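Carbohydrate oxidase (Microdochium nivale, PDB 3RJA) oxidises the C1 hydroxyl of mono-, oligo- and polysaccharides to lactones, using FAD and passing the electrons to oxygen to give hydrogen peroxide. Local coordinates at residues A[26-31]-A[75-80]; A[343-348]-A[403-408]; A[388-391]-A[397-400]. One frame throughout, in Å; residues are numbered along the deposited sequence.

Overall arrangement
Interactions 2 and 3 share one neighbourhood: strand 384-392 runs through a loop into helix 403-414, and interaction 3 is nested within the chain loop that interaction 2 closes; their centres are 11 Å apart. Interaction 2 is apolar helix packing, partly buried, against the inner strands 352-359 and 384-392 of the eight-stranded sheet, whereas interaction 3 is a buried polar pair on a strand whose other side meets the bound sugar analogue. Interaction 1, partly buried, joins two loops beside FAD through one aromatic edge. Its centre lies about 26 Å from that of interaction 2, but it touches interaction 3 in the active site, where Phe29 CE2 packs 3.7 Å from Tyr389 OH.

Interaction 1: A[26-31]-A[75-80]; sequences VEPFNI and FGFGGE. With FAD (flavin-adenine dinucleotide), chain B.
Pro28 and Phe77 mark the closest approach of the two backbones, 8.4 Å from CA to CA, a gap too wide for main-chain bonding. Segment 26-31 is an irregular run after helix 20-25; segment 75-80 starts with helical backbone angles and folds back on itself through the bond from Gly78 N to Phe75 O. Phe77 spans the gap. With its CG anti to the carbonyl carbon (chi1 -65°), the ring pushes its edge at the Val26 carbonyl: Phe77 CZ is 3.2 Å from Val26 O, which lies near the ring plane, so the electropositive C-H rim faces the oxygen. Beside this, Phe77 CE1 rests 3.9 Å from Pro28 CB, while Val26 CG2 brushes Phe77 CE2 more loosely at 4.2 Å. The loop 75-80 belongs to the FAD-binding domain and connects parallel strands 63-66 and 84-87, and both segments reach the cofactor. The Phe29 ring turns away from Phe77 and receives the flavin methyl C8M over one face, offset toward the rim, with Phe29 CE2 3.4 Å from FAD C8M. At the adenosine ribose, Phe75 CB lies 3.8 Å from FAD O3B. Next to Phe75, Gly76 lets the diphosphate approach, since a CB there would crowd FAD O2A. Asn30 ND2 bonds to the backbone oxygens of Tyr72 and Phe319.

Interaction 2: A[343-348]-A[403-408]; sequences DVSNKV and FKFLDG
Phe405 takes Val348 over one face of its ring: Val348 CG2 sits 4.0 Å from the ring centroid and only 18° off the normal, a CH-pi contact displaced a little toward the rim. The opposite face is covered from its own helix by Leu406 CD2, 3.7 Å above the plane, so the ring is held between two aliphatic groups. At its edge comes Ser345, with OG 3.4 Å from Phe405 CE1 and CB in the ring plane; the hydroxyl makes a weak hydrogen bond to Tyr340 O. Val344 CG1 adds a looser apolar touch, 4.3 Å from Phe405 CD1. The ring reaches this site because its CG stands anti to the backbone N (chi1 169°), carrying the end of the side chain closer to 343-348 than its CB alone would suggest. Here the last part of helix 332-345, widened by a pi-type turn, passes into a type I turn from Ser345 to Val348 and packs against the beginning of helix 403-414. Both elements also pack against the eight-stranded antiparallel sheet: Phe405 meets Trp353 of strand 352-359 edge-to-face and touches Asp390 of strand 384-392. Reduced to an alanine here, the helix would probably lose the surface that Val348 CG2 and Leu406 CD2 pack on, opening a gap beside the turn. From the turn, Lys347 NZ folds back to Asp343 O of the helix at 2.9 Å, while Asp343 OD2 forms a salt bridge with Lys223.

Interaction 3: A[388-391]-A[397-400]; sequences FYDR and TYPE. With ABL ((2R,3R,4R,5R)-4,5-dihydroxy-2-(hydroxymethyl)-6-oxopiperidin-3-yl beta-D-glucopyranoside), chain G.
Asp390 OD2 lies at the edge of the Tyr398 ring, near its plane, and the carboxylate is turned 73° against that ring. The phenol reaches it from above the carboxylate plane, 54° out of it, and Tyr398 OH donates a hydrogen bond of 2.7 Å to Asp390 OD2. Around the same ring, Phe403 and Tyr392 meet Tyr398 at inclined angles. Through this bond the loop between strand 384-392 and helix 403-414 is tied back to the strand it has just left. The other carboxylate oxygen, Asp390 OD1, forms a salt bridge with Arg351. On the strand's other side, Tyr389 and Arg391 belong to the carbohydrate pocket. Tyr389 stacks with Phe319 and Phe354; its OH accepts a bond from ABL O6A at 3.0 Å, and its CE1 rests 3.4 Å from ABL C6A, a carbon that approaches the ring obliquely. Arg391, its chain bent about the CG-CD bond (chi3 78°), presents a guanidinium edge to two adjacent hydroxyls of the glucosyl unit: NH1 gives a bond of 2.8 Å to ABL O2, and NH2 an almost straight one of 3.1 Å to ABL O3. Glu317, itself a pocket residue, holds both Tyr389 OH and Arg391 NH1 through OE1 and so ties these two sugar-binding groups together. With an arginine and a phenol proton both directed at it, the buried Asp390 carboxylate is probably kept ionised, its charge met by Arg351 at OD1 and the Tyr398 hydroxyl at OD2.

Interaction 1: A[26-31]-A[75-80]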
loop_
_atom_site.group_PDB
_atom_site.type_symbol
_atom_site.label_atom_id
_atom_site.label_comp_id
_atom_site.label_asym_id
_atom_site.label_seq_id
_atom_site.Cartn_x
_atom_site.Cartn_y
_atom_site.Cartn_z
ATOM N N VAL A 26 -12.026 -15.753 6.556
ATOM C CA VAL A 26 -10.849 -16.282 7.220
ATOM C C VAL A 26 -9.717 -16.557 6.200
ATOM O O VAL A 26 -8.577 -16.879 6.584
ATOM C CB VAL A 26 -11.163 -17.596 8.014
ATOM C CG1 VAL A 26 -11.130 -18.828 7.081
ATOM C CG2 VAL A 26 -10.138 -17.795 9.133
ATOM N N GLU A 27 -10.045 -16.443 4.917
ATOM C CA GLU A 27 -9.075 -16.744 3.873
ATOM C C GLU A 27 -8.161 -15.524 3.639
ATOM O O GLU A 27 -8.660 -14.441 3.308
ATOM C CB GLU A 27 -9.807 -17.121 2.566
ATOM C CG GLU A 27 -8.873 -17.539 1.406
ATOM C CD GLU A 27 -9.643 -17.888 0.125
ATOM O OE1 GLU A 27 -10.577 -17.140 -0.253
ATOM O OE2 GLU A 27 -9.305 -18.924 -0.494
ATOM N N PRO A 28 -6.841 -15.683 3.814
ATOM C CA PRO A 28 -5.883 -14.555 3.559
ATOM C C PRO A 28 -5.739 -14.294 2.073
ATOM O O PRO A 28 -5.938 -15.233 1.271
ATOM C CB PRO A 28 -4.554 -15.111 4.042
ATOM C CG PRO A 28 -4.690 -16.672 3.827
ATOM C CD PRO A 28 -6.151 -16.962 4.113
ATOM N N PHE A 29 -5.340 -13.077 1.689
ATOM C CA PHE A 29 -4.941 -12.851 0.298
ATOM C C PHE A 29 -3.685 -13.698 -0.031
ATOM O O PHE A 29 -3.581 -14.275 -1.115
ATOM C CB PHE A 29 -4.690 -11.346 0.004
ATOM C CG PHE A 29 -4.015 -11.092 -1.335
ATOM C CD1 PHE A 29 -4.718 -11.290 -2.545
ATOM C CD2 PHE A 29 -2.690 -10.676 -1.393
ATOM C CE1 PHE A 29 -4.085 -11.066 -3.781
ATOM C CE2 PHE A 29 -2.029 -10.454 -2.648
ATOM C CZ PHE A 29 -2.715 -10.636 -3.820
ATOM N N ASN A 30 -2.723 -13.713 0.894
ATOM C CA ASN A 30 -1.498 -14.507 0.784
ATOM C C ASN A 30 -1.707 -15.853 1.489
ATOM O O ASN A 30 -1.583 -15.958 2.736
ATOM C CB ASN A 30 -0.282 -13.778 1.395
ATOM C CG ASN A 30 1.038 -14.406 0.954
ATOM O OD1 ASN A 30 1.027 -15.486 0.365
ATOM N ND2 ASN A 30 2.161 -13.737 1.209
ATOM N N ILE A 31 -2.042 -16.877 0.705
ATOM C CA ILE A 31 -2.341 -18.197 1.281
ATOM C C ILE A 31 -1.105 -18.924 1.802
ATOM O O ILE A 31 -1.220 -19.963 2.452
ATOM C CB ILE A 31 -3.117 -19.091 0.318
ATOM C CG1 ILE A 31 -2.285 -19.360 -0.958
ATOM C CG2 ILE A 31 -4.502 -18.497 0.085
ATOM C CD1 ILE A 31 -2.762 -20.563 -1.753
ATOM N N PHE A 75 -1.206 -9.439 8.290
ATOM C CA PHE A 75 -1.316 -8.710 9.542
ATOM C C PHE A 75 -2.767 -8.350 9.945
ATOM O O PHE A 75 -3.013 -7.981 11.095
ATOM C CB PHE A 75 -0.400 -7.477 9.554
ATOM C CG PHE A 75 1.077 -7.804 9.694
ATOM C CD1 PHE A 75 1.498 -8.999 10.276
ATOM C CD2 PHE A 75 2.042 -6.888 9.269
ATOM C CE1 PHE A 75 2.891 -9.281 10.433
ATOM C CE2 PHE A 75 3.435 -7.146 9.422
ATOM C CZ PHE A 75 3.849 -8.365 9.996
ATOM N N GLY A 76 -3.723 -8.459 9.015
ATOM C CA GLY A 76 -5.121 -8.185 9.355
ATOM C C GLY A 76 -5.653 -9.224 10.347
ATOM O O GLY A 76 -6.622 -8.954 11.075
ATOM N N PHE A 77 -5.013 -10.402 10.383
ATOM C CA PHE A 77 -5.309 -11.471 11.361
ATOM C C PHE A 77 -4.561 -11.241 12.655
ATOM O O PHE A 77 -4.823 -11.892 13.673
ATOM C CB PHE A 77 -4.870 -12.851 10.817
ATOM C CG PHE A 77 -5.635 -13.303 9.599
ATOM C CD1 PHE A 77 -5.301 -12.827 8.330
ATOM C CD2 PHE A 77 -6.674 -14.227 9.720
ATOM C CE1 PHE A 77 -5.992 -13.277 7.227
ATOM C CE2 PHE A 77 -7.354 -14.678 8.623
ATOM C CZ PHE A 77 -7.023 -14.202 7.373
ATOM N N GLY A 78 -3.608 -10.334 12.617
ATOM C CA GLY A 78 -2.710 -10.191 13.721
ATOM C C GLY A 78 -1.334 -10.801 13.487
ATOM O O GLY A 78 -0.455 -10.663 14.346
ATOM N N GLY A 79 -1.132 -11.465 12.344
ATOM C CA GLY A 79 0.185 -12.079 12.036
ATOM C C GLY A 79 0.579 -13.259 12.922
ATOM O O GLY A 79 1.750 -13.628 13.005
ATOM N N GLU A 80 -0.417 -13.855 13.571
ATOM C CA GLU A 80 -0.254 -15.015 14.453
ATOM C C GLU A 80 -1.674 -15.505 14.711
ATOM O O GLU A 80 -2.642 -14.828 14.316
ATOM C CB GLU A 80 0.411 -14.612 15.777
ATOM C CG GLU A 80 -0.397 -13.594 16.594
ATOM C CD GLU A 80 0.307 -13.142 17.862
ATOM O OE1 GLU A 80 1.392 -13.667 18.149
ATOM O OE2 GLU A 80 -0.211 -12.247 18.565
HETATM P PA FAD B . -5.487 -5.539 5.596
HETATM O O1A FAD B . -6.957 -5.709 5.871
HETATM O O2A FAD B . -4.706 -6.824 5.497
HETATM O O5B FAD B . -4.845 -4.631 6.753
HETATM C C5B FAD B . -3.532 -4.106 6.589
HETATM C C4B FAD B . -3.075 -3.502 7.928
HETATM O O4B FAD B . -3.911 -2.394 8.264
HETATM C C3B FAD B . -3.174 -4.487 9.091
HETATM O O3B FAD B . -2.197 -4.135 10.073
HETATM C C2B FAD B . -4.556 -4.159 9.649
HETATM O O2B FAD B . -4.799 -4.538 10.983
HETATM C C1B FAD B . -4.572 -2.647 9.474
HETATM N N9A FAD B . -5.946 -2.164 9.373
HETATM C C8A FAD B . -6.972 -2.652 8.570
HETATM N N7A FAD B . -8.070 -1.889 8.816
HETATM C C5A FAD B . -7.755 -0.942 9.714
HETATM C C6A FAD B . -8.510 0.078 10.302
HETATM N N6A FAD B . -9.808 0.260 9.970
HETATM N N1A FAD B . -7.876 0.915 11.203
HETATM C C2A FAD B . -6.543 0.716 11.547
HETATM N N3A FAD B . -5.805 -0.314 11.000
HETATM C C4A FAD B . -6.418 -1.117 10.084
HETATM N N1 FAD B . 0.077 -0.672 -2.365
HETATM C C2 FAD B . 0.311 0.595 -2.910
HETATM O O2 FAD B . 0.753 1.526 -2.225
HETATM N N3 FAD B . -0.036 0.786 -4.245
HETATM C C4 FAD B . -0.692 -0.134 -5.040
HETATM O O4 FAD B . -1.072 0.160 -6.195
HETATM C C4X FAD B . -0.870 -1.490 -4.432
HETATM N N5 FAD B . -1.468 -2.449 -5.117
HETATM C C5X FAD B . -1.744 -3.673 -4.554
HETATM C C6 FAD B . -2.470 -4.658 -5.272
HETATM C C7 FAD B . -2.869 -5.835 -4.669
HETATM C C7M FAD B . -3.645 -6.906 -5.464
HETATM C C8 FAD B . -2.656 -5.997 -3.279
HETATM C C8M FAD B . -3.097 -7.259 -2.565
HETATM C C9 FAD B . -1.891 -5.078 -2.578
HETATM C C9A FAD B . -1.442 -3.890 -3.189
HETATM N N10 FAD B . -0.784 -2.867 -2.464
HETATM C C10 FAD B . -0.404 -1.687 -3.085
HETATM C "C1'" FAD B . -0.444 -3.096 -1.021
HETATM C "C2'" FAD B . -1.509 -2.490 -0.119
HETATM O "O2'" FAD B . -1.367 -1.075 -0.109
HETATM C "C3'" FAD B . -1.331 -2.989 1.297
HETATM O "O3'" FAD B . -1.296 -4.400 1.314
HETATM C "C4'" FAD B . -2.467 -2.450 2.183
HETATM O "O4'" FAD B . -2.024 -2.387 3.504
HETATM C "C5'" FAD B . -3.734 -3.301 2.062
HETATM O "O5'" FAD B . -4.744 -2.755 2.863
HETATM P P FAD B . -5.967 -3.715 3.335
HETATM O O1P FAD B . -6.989 -2.923 4.094
HETATM O O2P FAD B . -6.544 -4.439 2.117
HETATM O O3P FAD B . -5.148 -4.760 4.229
#

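Interaction 2: A[343-348]-A[403-408]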
loop_
_atom_site.group_PDB
_atom_site.type_symbol
_atom_site.label_atom_id
_atom_site.label_comp_id
_atom_site.label_asym_id
_atom_site.label_seq_id
_atom_site.Cartn_x
_atom_site.Cartn_y
_atom_site.Cartn_z
ATOM N N ASP A 343 22.532 -11.974 -13.602
ATOM C CA ASP A 343 23.196 -13.222 -13.200
ATOM C C ASP A 343 22.329 -14.161 -12.335
ATOM O O ASP A 343 22.546 -15.380 -12.343
ATOM C CB ASP A 343 24.511 -12.935 -12.472
ATOM C CG ASP A 343 25.449 -12.036 -13.290
ATOM O OD1 ASP A 343 25.286 -11.953 -14.529
ATOM O OD2 ASP A 343 26.330 -11.401 -12.687
ATOM N N VAL A 344 21.364 -13.596 -11.596
ATOM C CA VAL A 344 20.440 -14.408 -10.760
ATOM C C VAL A 344 18.980 -14.344 -11.251
ATOM O O VAL A 344 18.435 -15.333 -11.772
ATOM C CB VAL A 344 20.551 -14.042 -9.249
ATOM C CG1 VAL A 344 19.657 -14.959 -8.411
ATOM C CG2 VAL A 344 22.038 -14.151 -8.754
ATOM N N SER A 345 18.362 -13.176 -11.114
ATOM C CA SER A 345 16.925 -13.036 -11.368
ATOM C C SER A 345 16.441 -13.590 -12.698
ATOM O O SER A 345 15.449 -14.329 -12.731
ATOM C CB SER A 345 16.454 -11.582 -11.167
ATOM O OG SER A 345 17.035 -11.053 -9.995
ATOM N N ASN A 346 17.113 -13.219 -13.787
ATOM C CA ASN A 346 16.688 -13.653 -15.136
ATOM C C ASN A 346 16.856 -15.170 -15.381
ATOM O O ASN A 346 16.332 -15.719 -16.360
ATOM C CB ASN A 346 17.352 -12.802 -16.259
ATOM C CG ASN A 346 16.820 -11.351 -16.310
ATOM O OD1 ASN A 346 15.918 -10.954 -15.550
ATOM N ND2 ASN A 346 17.408 -10.540 -17.202
ATOM N N LYS A 347 17.536 -15.840 -14.458
ATOM C CA LYS A 347 17.712 -17.305 -14.498
ATOM C C LYS A 347 16.741 -18.015 -13.538
ATOM O O LYS A 347 16.695 -19.257 -13.471
ATOM C CB LYS A 347 19.162 -17.685 -14.168
ATOM C CG LYS A 347 20.166 -17.251 -15.241
ATOM C CD LYS A 347 21.600 -17.608 -14.831
ATOM C CE LYS A 347 22.653 -16.681 -15.467
ATOM N NZ LYS A 347 23.900 -16.545 -14.598
ATOM N N VAL A 348 15.977 -17.227 -12.780
ATOM C CA VAL A 348 14.929 -17.797 -11.934
ATOM C C VAL A 348 13.701 -18.013 -12.806
ATOM O O VAL A 348 13.014 -17.059 -13.189
ATOM C CB VAL A 348 14.590 -16.924 -10.705
ATOM C CG1 VAL A 348 13.432 -17.558 -9.920
ATOM C CG2 VAL A 348 15.791 -16.808 -9.784
ATOM N N PHE A 403 13.229 -17.828 -0.310
ATOM C CA PHE A 403 13.329 -16.492 0.307
ATOM C C PHE A 403 14.644 -15.801 -0.071
ATOM O O PHE A 403 14.683 -14.589 -0.287
ATOM C CB PHE A 403 13.222 -16.546 1.838
ATOM C CG PHE A 403 11.893 -17.067 2.343
ATOM C CD1 PHE A 403 10.744 -16.319 2.196
ATOM C CD2 PHE A 403 11.811 -18.316 2.952
ATOM C CE1 PHE A 403 9.529 -16.793 2.631
ATOM C CE2 PHE A 403 10.581 -18.813 3.424
ATOM C CZ PHE A 403 9.425 -18.047 3.251
ATOM N N LYS A 404 15.707 -16.588 -0.181
ATOM C CA LYS A 404 17.031 -16.024 -0.447
ATOM C C LYS A 404 17.090 -15.253 -1.790
ATOM O O LYS A 404 17.904 -14.360 -1.933
ATOM C CB LYS A 404 18.140 -17.081 -0.306
ATOM C CG LYS A 404 18.142 -18.173 -1.348
ATOM C CD LYS A 404 19.249 -19.216 -1.056
ATOM C CE LYS A 404 19.769 -19.886 -2.348
ATOM N NZ LYS A 404 18.710 -20.630 -3.117
ATOM N N PHE A 405 16.200 -15.588 -2.730
ATOM C CA PHE A 405 16.097 -14.888 -4.010
ATOM C C PHE A 405 15.807 -13.385 -3.794
ATOM O O PHE A 405 16.665 -12.536 -4.128
ATOM C CB PHE A 405 15.048 -15.558 -4.930
ATOM C CG PHE A 405 14.695 -14.745 -6.161
ATOM C CD1 PHE A 405 15.694 -14.141 -6.943
ATOM C CD2 PHE A 405 13.366 -14.608 -6.560
ATOM C CE1 PHE A 405 15.347 -13.350 -8.074
ATOM C CE2 PHE A 405 13.037 -13.862 -7.675
ATOM C CZ PHE A 405 14.027 -13.225 -8.436
ATOM N N LEU A 406 14.642 -13.036 -3.220
ATOM C CA LEU A 406 14.389 -11.602 -2.970
ATOM C C LEU A 406 15.348 -11.027 -1.920
ATOM O O LEU A 406 15.793 -9.892 -2.060
ATOM C CB LEU A 406 12.924 -11.301 -2.636
ATOM C CG LEU A 406 11.871 -11.634 -3.722
ATOM C CD1 LEU A 406 10.533 -10.984 -3.397
ATOM C CD2 LEU A 406 12.323 -11.225 -5.107
ATOM N N ASP A 407 15.694 -11.801 -0.894
ATOM C CA ASP A 407 16.630 -11.314 0.122
ATOM C C ASP A 407 17.944 -10.858 -0.520
ATOM O O ASP A 407 18.497 -9.811 -0.157
ATOM C CB ASP A 407 16.950 -12.416 1.154
ATOM C CG ASP A 407 15.821 -12.646 2.164
ATOM O OD1 ASP A 407 14.810 -11.884 2.179
ATOM O OD2 ASP A 407 15.983 -13.590 2.980
ATOM N N GLY A 408 18.445 -11.655 -1.471
ATOM C CA GLY A 408 19.711 -11.340 -2.127
ATOM C C GLY A 408 19.614 -10.105 -3.010
ATOM O O GLY A 408 20.542 -9.306 -3.070
#

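Interaction 3: A[388-391]-A[397-400]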
loop_
_atom_site.group_PDB
_atom_site.type_symbol
_atom_site.label_atom_id
_atom_site.label_comp_id
_atom_site.label_asym_id
_atom_site.label_seq_id
_atom_site.Cartn_x
_atom_site.Cartn_y
_atom_site.Cartn_z
ATOM N N PHE A 388 9.536 -5.830 -4.862
ATOM C CA PHE A 388 10.066 -7.123 -5.265
ATOM C C PHE A 388 9.001 -8.146 -4.896
ATOM O O PHE A 388 8.523 -8.153 -3.761
ATOM C CB PHE A 388 11.320 -7.472 -4.445
ATOM C CG PHE A 388 12.498 -6.553 -4.658
ATOM C CD1 PHE A 388 13.380 -6.750 -5.731
ATOM C CD2 PHE A 388 12.747 -5.531 -3.764
ATOM C CE1 PHE A 388 14.483 -5.914 -5.914
ATOM C CE2 PHE A 388 13.845 -4.685 -3.924
ATOM C CZ PHE A 388 14.722 -4.876 -5.005
ATOM N N TYR A 389 8.631 -9.009 -5.836
ATOM C CA TYR A 389 7.464 -9.924 -5.670
ATOM C C TYR A 389 7.820 -11.284 -6.281
ATOM O O TYR A 389 8.320 -11.330 -7.398
ATOM C CB TYR A 389 6.268 -9.367 -6.414
ATOM C CG TYR A 389 4.884 -9.789 -5.936
ATOM C CD1 TYR A 389 4.207 -9.043 -4.974
ATOM C CD2 TYR A 389 4.217 -10.894 -6.494
ATOM C CE1 TYR A 389 2.930 -9.377 -4.558
ATOM C CE2 TYR A 389 2.911 -11.230 -6.079
ATOM C CZ TYR A 389 2.289 -10.454 -5.107
ATOM O OH TYR A 389 1.021 -10.750 -4.660
ATOM N N ASP A 390 7.545 -12.354 -5.543
ATOM C CA ASP A 390 7.984 -13.707 -5.850
ATOM C C ASP A 390 6.794 -14.666 -5.667
ATOM O O ASP A 390 6.437 -15.031 -4.547
ATOM C CB ASP A 390 9.110 -14.056 -4.890
ATOM C CG ASP A 390 9.797 -15.362 -5.220
ATOM O OD1 ASP A 390 9.414 -16.009 -6.236
ATOM O OD2 ASP A 390 10.710 -15.744 -4.425
ATOM N N ARG A 391 6.176 -15.057 -6.771
ATOM C CA ARG A 391 4.904 -15.769 -6.696
ATOM C C ARG A 391 4.870 -17.203 -7.299
ATOM O O ARG A 391 5.117 -17.395 -8.480
ATOM C CB ARG A 391 3.789 -14.924 -7.327
ATOM C CG ARG A 391 2.457 -15.651 -7.350
ATOM C CD ARG A 391 1.308 -14.780 -7.788
ATOM N NE ARG A 391 1.216 -14.562 -9.234
ATOM C CZ ARG A 391 0.868 -13.385 -9.798
ATOM N NH1 ARG A 391 0.644 -12.266 -9.055
ATOM N NH2 ARG A 391 0.769 -13.298 -11.122
ATOM N N THR A 397 3.633 -25.327 -2.683
ATOM C CA THR A 397 4.174 -24.818 -1.436
ATOM C C THR A 397 5.262 -23.832 -1.761
ATOM O O THR A 397 6.116 -24.126 -2.587
ATOM C CB THR A 397 4.771 -25.976 -0.603
ATOM O OG1 THR A 397 3.721 -26.897 -0.313
ATOM C CG2 THR A 397 5.352 -25.492 0.725
ATOM N N TYR A 398 5.244 -22.655 -1.120
ATOM C CA TYR A 398 6.370 -21.754 -1.263
ATOM C C TYR A 398 7.577 -22.403 -0.588
ATOM O O TYR A 398 7.538 -22.627 0.611
ATOM C CB TYR A 398 6.087 -20.387 -0.627
ATOM C CG TYR A 398 7.168 -19.388 -0.952
ATOM C CD1 TYR A 398 8.326 -19.311 -0.191
ATOM C CD2 TYR A 398 7.033 -18.520 -2.051
ATOM C CE1 TYR A 398 9.321 -18.387 -0.511
ATOM C CE2 TYR A 398 8.022 -17.607 -2.370
ATOM C CZ TYR A 398 9.163 -17.550 -1.612
ATOM O OH TYR A 398 10.163 -16.651 -1.957
ATOM N N PRO A 399 8.662 -22.682 -1.352
ATOM C CA PRO A 399 9.828 -23.345 -0.764
ATOM C C PRO A 399 10.612 -22.516 0.239
ATOM O O PRO A 399 10.879 -21.333 0.019
ATOM C CB PRO A 399 10.703 -23.695 -1.995
ATOM C CG PRO A 399 9.759 -23.741 -3.131
ATOM C CD PRO A 399 8.776 -22.624 -2.823
ATOM N N GLU A 400 11.011 -23.172 1.326
ATOM C CA GLU A 400 11.818 -22.554 2.374
ATOM C C GLU A 400 13.121 -21.941 1.846
ATOM O O GLU A 400 13.630 -20.971 2.400
ATOM C CB GLU A 400 12.077 -23.569 3.523
ATOM C CG GLU A 400 13.382 -24.443 3.454
ATOM C CD GLU A 400 13.223 -25.893 2.954
ATOM O OE1 GLU A 400 12.203 -26.272 2.322
ATOM O OE2 GLU A 400 14.177 -26.666 3.197
HETATM C C1A ABL G . 1.153 -3.975 -6.170
HETATM O O1A ABL G . 1.398 -3.137 -5.271
HETATM C C2A ABL G . 1.303 -3.604 -7.660
HETATM O O2A ABL G . 0.949 -2.229 -7.798
HETATM C C3A ABL G . 0.450 -4.486 -8.605
HETATM O O3A ABL G . 0.935 -4.249 -9.950
HETATM C C4A ABL G . 0.672 -5.948 -8.269
HETATM O O1 ABL G . -0.070 -6.820 -9.159
HETATM C C5A ABL G . 0.188 -6.216 -6.802
HETATM N N5 ABL G . 0.766 -5.232 -5.848
HETATM C C6A ABL G . 0.615 -7.612 -6.280
HETATM O O6A ABL G . -0.259 -8.133 -5.260
HETATM C C1 ABL G . 0.614 -7.440 -10.286
HETATM C C2 ABL G . -0.110 -8.745 -10.705
HETATM O O2 ABL G . -0.131 -9.634 -9.582
HETATM C C3 ABL G . 0.613 -9.361 -11.910
HETATM O O3 ABL G . -0.030 -10.557 -12.349
HETATM C C4 ABL G . 0.708 -8.291 -13.045
HETATM O O4 ABL G . 1.356 -8.797 -14.203
HETATM C C5 ABL G . 1.451 -7.052 -12.529
HETATM O O5 ABL G . 0.733 -6.542 -11.379
HETATM C C6 ABL G . 1.622 -5.976 -13.608
HETATM O O6 ABL G . 0.436 -5.584 -14.220
#